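Local coordinates for protein mini spindles (Drosophila melanogaster, PDB 5VJC), which probably binds tubulin through TOG domains of HEAT repeats, promoting microtubule dynamics and formation of the mitotic spindle, at residues 169-180 with 191-202. Residues are numbered along the deposited sequence; the frame is centred on the assembly and turned at random.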
loop_
_atom_site.group_PDB
_atom_site.type_symbol
_atom_site.label_atom_id
_atom_site.label_comp_id
_atom_site.label_asym_id
_atom_site.label_seq_id
_atom_site.Cartn_x
_atom_site.Cartn_y
_atom_site.Cartn_z
ATOM N N PHE A 169 6.182 -5.692 8.933
ATOM C CA PHE A 169 5.530 -6.605 8.010
ATOM C C PHE A 169 4.227 -7.096 8.620
ATOM O O PHE A 169 3.280 -7.322 7.890
ATOM C CB PHE A 169 6.452 -7.790 7.586
ATOM C CG PHE A 169 7.061 -8.575 8.731
ATOM C CD1 PHE A 169 6.362 -9.621 9.330
ATOM C CD2 PHE A 169 8.355 -8.315 9.151
ATOM C CE1 PHE A 169 6.925 -10.363 10.370
ATOM C CE2 PHE A 169 8.935 -9.052 10.197
ATOM C CZ PHE A 169 8.218 -10.078 10.804
ATOM N N VAL A 170 4.129 -7.154 9.950
ATOM C CA VAL A 170 2.854 -7.552 10.548
ATOM C C VAL A 170 1.764 -6.496 10.236
ATOM O O VAL A 170 0.617 -6.844 9.928
ATOM C CB VAL A 170 2.977 -7.784 12.070
ATOM C CG1 VAL A 170 1.621 -7.761 12.737
ATOM C CG2 VAL A 170 3.692 -9.101 12.360
ATOM N N LYS A 171 2.136 -5.219 10.242
ATOM C CA LYS A 171 1.170 -4.163 9.923
ATOM C C LYS A 171 0.742 -4.228 8.457
ATOM O O LYS A 171 -0.433 -4.077 8.150
ATOM C CB LYS A 171 1.740 -2.790 10.252
ATOM C CG LYS A 171 1.984 -2.587 11.738
ATOM C CD LYS A 171 2.390 -1.164 12.051
ATOM C CE LYS A 171 2.366 -0.911 13.562
ATOM N NZ LYS A 171 0.994 -1.138 14.110
ATOM N N VAL A 172 1.687 -4.484 7.555
ATOM C CA VAL A 172 1.355 -4.631 6.137
ATOM C C VAL A 172 0.422 -5.818 5.921
ATOM O O VAL A 172 -0.565 -5.719 5.166
ATOM C CB VAL A 172 2.618 -4.787 5.278
ATOM C CG1 VAL A 172 2.243 -5.079 3.812
ATOM C CG2 VAL A 172 3.469 -3.512 5.372
ATOM N N PHE A 173 0.719 -6.932 6.593
ATOM C CA PHE A 173 -0.144 -8.101 6.531
ATOM C C PHE A 173 -1.578 -7.705 6.884
ATOM O O PHE A 173 -2.509 -8.075 6.166
ATOM C CB PHE A 173 0.342 -9.226 7.460
ATOM C CG PHE A 173 -0.469 -10.501 7.345
ATOM C CD1 PHE A 173 -0.132 -11.471 6.411
ATOM C CD2 PHE A 173 -1.561 -10.721 8.162
ATOM C CE1 PHE A 173 -0.865 -12.643 6.306
ATOM C CE2 PHE A 173 -2.312 -11.878 8.042
ATOM C CZ PHE A 173 -1.968 -12.831 7.121
ATOM N N GLY A 174 -1.729 -6.963 7.984
ATOM C CA GLY A 174 -3.007 -6.418 8.408
ATOM C C GLY A 174 -3.707 -5.579 7.342
ATOM O O GLY A 174 -4.896 -5.761 7.104
ATOM N N TYR A 175 -2.988 -4.658 6.705
ATOM C CA TYR A 175 -3.591 -3.846 5.627
ATOM C C TYR A 175 -4.020 -4.672 4.413
ATOM O O TYR A 175 -5.058 -4.411 3.801
ATOM C CB TYR A 175 -2.622 -2.759 5.182
ATOM C CG TYR A 175 -2.486 -1.637 6.191
ATOM C CD1 TYR A 175 -3.605 -0.919 6.611
ATOM C CD2 TYR A 175 -1.254 -1.287 6.708
ATOM C CE1 TYR A 175 -3.495 0.120 7.540
ATOM C CE2 TYR A 175 -1.130 -0.251 7.630
ATOM C CZ TYR A 175 -2.261 0.448 8.040
ATOM O OH TYR A 175 -2.156 1.480 8.943
ATOM N N VAL A 176 -3.226 -5.676 4.061
ATOM C CA VAL A 176 -3.607 -6.569 2.982
ATOM C C VAL A 176 -4.866 -7.343 3.329
ATOM O O VAL A 176 -5.762 -7.479 2.473
ATOM C CB VAL A 176 -2.485 -7.567 2.632
ATOM C CG1 VAL A 176 -2.998 -8.549 1.543
ATOM C CG2 VAL A 176 -1.280 -6.795 2.127
ATOM N N MET A 177 -4.930 -7.840 4.571
ATOM C CA MET A 177 -6.124 -8.523 5.087
ATOM C C MET A 177 -7.424 -7.695 4.879
ATOM O O MET A 177 -8.492 -8.257 4.613
ATOM C CB MET A 177 -5.964 -8.846 6.583
ATOM C CG MET A 177 -5.091 -10.079 6.897
ATOM S SD MET A 177 -5.725 -11.632 6.172
ATOM C CE MET A 177 -7.256 -11.832 7.077
ATOM N N GLU A 178 -7.329 -6.373 4.998
ATOM C CA GLU A 178 -8.515 -5.507 4.850
ATOM C C GLU A 178 -9.065 -5.590 3.452
ATOM O O GLU A 178 -10.265 -5.409 3.239
ATOM C CB GLU A 178 -8.190 -4.049 5.176
ATOM C CG GLU A 178 -7.954 -3.788 6.640
ATOM C CD GLU A 178 -9.119 -4.261 7.503
ATOM O OE1 GLU A 178 -10.277 -3.874 7.214
ATOM O OE2 GLU A 178 -8.879 -5.040 8.456
ATOM N N GLY A 179 -8.182 -5.905 2.503
ATOM C CA GLY A 179 -8.545 -6.024 1.107
ATOM C C GLY A 179 -9.510 -7.159 0.833
ATOM O O GLY A 179 -10.171 -7.157 -0.195
ATOM N N LEU A 180 -9.621 -8.123 1.746
ATOM C CA LEU A 180 -10.588 -9.205 1.542
ATOM C C LEU A 180 -12.040 -8.702 1.619
ATOM O O LEU A 180 -12.954 -9.393 1.181
ATOM C CB LEU A 180 -10.387 -10.336 2.562
ATOM C CG LEU A 180 -9.001 -10.979 2.663
ATOM C CD1 LEU A 180 -9.072 -12.202 3.530
ATOM C CD2 LEU A 180 -8.438 -11.319 1.286
ATOM N N CYS A 191 -5.234 -9.423 -3.299
ATOM C CA CYS A 191 -4.870 -9.399 -1.889
ATOM C C CYS A 191 -4.642 -10.818 -1.384
ATOM O O CYS A 191 -3.685 -11.065 -0.655
ATOM C CB CYS A 191 -5.929 -8.673 -1.047
ATOM S SG CYS A 191 -5.855 -6.859 -1.228
ATOM N N LEU A 192 -5.490 -11.762 -1.791
ATOM C CA LEU A 192 -5.253 -13.163 -1.412
ATOM C C LEU A 192 -3.885 -13.694 -1.886
ATOM O O LEU A 192 -3.153 -14.292 -1.096
ATOM C CB LEU A 192 -6.372 -14.055 -1.945
ATOM C CG LEU A 192 -7.686 -13.952 -1.164
ATOM C CD1 LEU A 192 -8.883 -14.461 -2.010
ATOM C CD2 LEU A 192 -7.581 -14.682 0.179
ATOM N N ASP A 193 -3.539 -13.461 -3.154
ATOM C CA ASP A 193 -2.213 -13.813 -3.681
ATOM C C ASP A 193 -1.076 -13.132 -2.886
ATOM O O ASP A 193 -0.017 -13.720 -2.663
ATOM C CB ASP A 193 -2.092 -13.435 -5.174
ATOM C CG ASP A 193 -2.938 -14.329 -6.093
ATOM O OD1 ASP A 193 -3.478 -15.351 -5.627
ATOM O OD2 ASP A 193 -3.060 -13.998 -7.293
ATOM N N GLU A 194 -1.287 -11.892 -2.462
ATOM C CA GLU A 194 -0.270 -11.210 -1.675
ATOM C C GLU A 194 -0.139 -11.851 -0.295
ATOM O O GLU A 194 0.971 -12.026 0.215
ATOM C CB GLU A 194 -0.588 -9.710 -1.564
ATOM C CG GLU A 194 0.635 -8.870 -1.151
ATOM C CD GLU A 194 1.774 -8.921 -2.175
ATOM O OE1 GLU A 194 1.559 -9.371 -3.329
ATOM O OE2 GLU A 194 2.883 -8.469 -1.843
ATOM N N LEU A 195 -1.264 -12.235 0.307
ATOM C CA LEU A 195 -1.203 -12.927 1.585
ATOM C C LEU A 195 -0.371 -14.208 1.452
ATOM O O LEU A 195 0.432 -14.529 2.330
ATOM C CB LEU A 195 -2.607 -13.240 2.110
ATOM C CG LEU A 195 -3.440 -11.996 2.498
ATOM C CD1 LEU A 195 -4.933 -12.310 2.646
ATOM C CD2 LEU A 195 -2.891 -11.317 3.780
ATOM N N THR A 196 -0.549 -14.909 0.340
ATOM C CA THR A 196 0.197 -16.140 0.076
ATOM C C THR A 196 1.696 -15.834 -0.001
ATOM O O THR A 196 2.516 -16.547 0.590
ATOM C CB THR A 196 -0.270 -16.816 -1.232
ATOM O OG1 THR A 196 -1.685 -17.028 -1.190
ATOM C CG2 THR A 196 0.451 -18.166 -1.459
ATOM N N PHE A 197 2.051 -14.766 -0.717
ATOM C CA PHE A 197 3.452 -14.371 -0.808
ATOM C C PHE A 197 4.022 -14.059 0.580
ATOM O O PHE A 197 5.113 -14.515 0.944
ATOM C CB PHE A 197 3.625 -13.166 -1.744
ATOM C CG PHE A 197 4.970 -12.492 -1.614
ATOM C CD1 PHE A 197 6.074 -12.977 -2.306
ATOM C CD2 PHE A 197 5.132 -11.393 -0.787
ATOM C CE1 PHE A 197 7.311 -12.360 -2.173
ATOM C CE2 PHE A 197 6.365 -10.775 -0.655
ATOM C CZ PHE A 197 7.450 -11.259 -1.358
ATOM N N LEU A 198 3.275 -13.299 1.367
ATOM C CA LEU A 198 3.733 -12.904 2.693
ATOM C C LEU A 198 3.878 -14.093 3.646
ATOM O O LEU A 198 4.818 -14.153 4.450
ATOM C CB LEU A 198 2.765 -11.879 3.298
ATOM C CG LEU A 198 2.820 -10.504 2.642
ATOM C CD1 LEU A 198 1.703 -9.633 3.213
ATOM C CD2 LEU A 198 4.203 -9.874 2.854
ATOM N N ILE A 199 2.937 -15.024 3.572
ATOM C CA ILE A 199 2.993 -16.220 4.425
ATOM C C ILE A 199 4.175 -17.128 4.028
ATOM O O ILE A 199 4.878 -17.631 4.884
ATOM C CB ILE A 199 1.674 -17.011 4.358
ATOM C CG1 ILE A 199 0.553 -16.194 5.008
ATOM C CG2 ILE A 199 1.803 -18.360 5.084
ATOM C CD1 ILE A 199 -0.805 -16.803 4.819
ATOM N N GLU A 200 4.388 -17.317 2.728
ATOM C CA GLU A 200 5.569 -18.041 2.250
ATOM C C GLU A 200 6.890 -17.365 2.669
ATOM O O GLU A 200 7.900 -18.039 2.918
ATOM C CB GLU A 200 5.510 -18.183 0.723
ATOM C CG GLU A 200 6.304 -19.360 0.190
ATOM C CD GLU A 200 6.432 -19.350 -1.330
ATOM O OE1 GLU A 200 6.223 -18.283 -1.942
ATOM O OE2 GLU A 200 6.740 -20.413 -1.915
ATOM N N SER A 201 6.873 -16.037 2.773
ATOM C CA SER A 201 8.080 -15.256 3.027
ATOM C C SER A 201 8.412 -15.112 4.502
ATOM O O SER A 201 9.581 -15.145 4.895
ATOM C CB SER A 201 7.943 -13.864 2.404
ATOM O OG SER A 201 7.813 -13.971 0.997
ATOM N N TYR A 202 7.382 -14.951 5.324
ATOM C CA TYR A 202 7.577 -14.659 6.728
ATOM C C TYR A 202 7.194 -15.843 7.606
ATOM O O TYR A 202 7.455 -15.839 8.800
ATOM C CB TYR A 202 6.777 -13.416 7.116
ATOM C CG TYR A 202 7.358 -12.156 6.511
ATOM C CD1 TYR A 202 8.416 -11.499 7.125
ATOM C CD2 TYR A 202 6.873 -11.641 5.316
ATOM C CE1 TYR A 202 8.976 -10.352 6.565
ATOM C CE2 TYR A 202 7.419 -10.488 4.754
ATOM C CZ TYR A 202 8.464 -9.844 5.392
ATOM O OH TYR A 202 9.025 -8.711 4.843
#
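F169 CG sits between its own backbone N and carbonyl carbon (chi1 53°), which lays the ring flat against Y202 at the far end of the neighbouring helix. The two rings make an offset stack, planes 19° apart and centroids 4.2 Å from each other; Y202 CD1 sits over the middle of the F169 ring, while F169 CG lies toward the rim of the tyrosine. F169 CB joins in as a CH-pi donor over the same tyrosine ring. Cutting F169 back to an alanine would probably strip Y202 of its stacking partner and leave the phenol ring freer to turn. One turn on, F173 swings CG anti to its backbone N (chi1 -176°), bringing its ring across the end of L195 at about a right angle: methyl CD2 of L195 stands over one face, 3.9 Å from the ring centroid. L198 CD1 and I199 CG1 meet that ring obliquely. V176 then drops as a knob into the hole formed by C191, E194, L195 and L198, its CG1 3.4 Å from C191 O and 3.6 Å from L195 CD2. M177 bends its chain so that SD reaches L195 CD1 at 3.7 Å. Just past V176, G179 CA rests against C191 SG. L180 CD2 closes this end on L192 CD2, 3.6 Å away. The seam is almost wholly apolar: E194 meets V176 with the base of its side chain, nearest through CB, and sends its carboxylate to R161 in a salt bridge. The two helices run antiparallel in this TOG domain, whose fold is built of HEAT repeats; their segment axes approach to 9.2 Å, with helix 150-166 packing on both, helix 131-142 against V176 and helix 224-241 against L192.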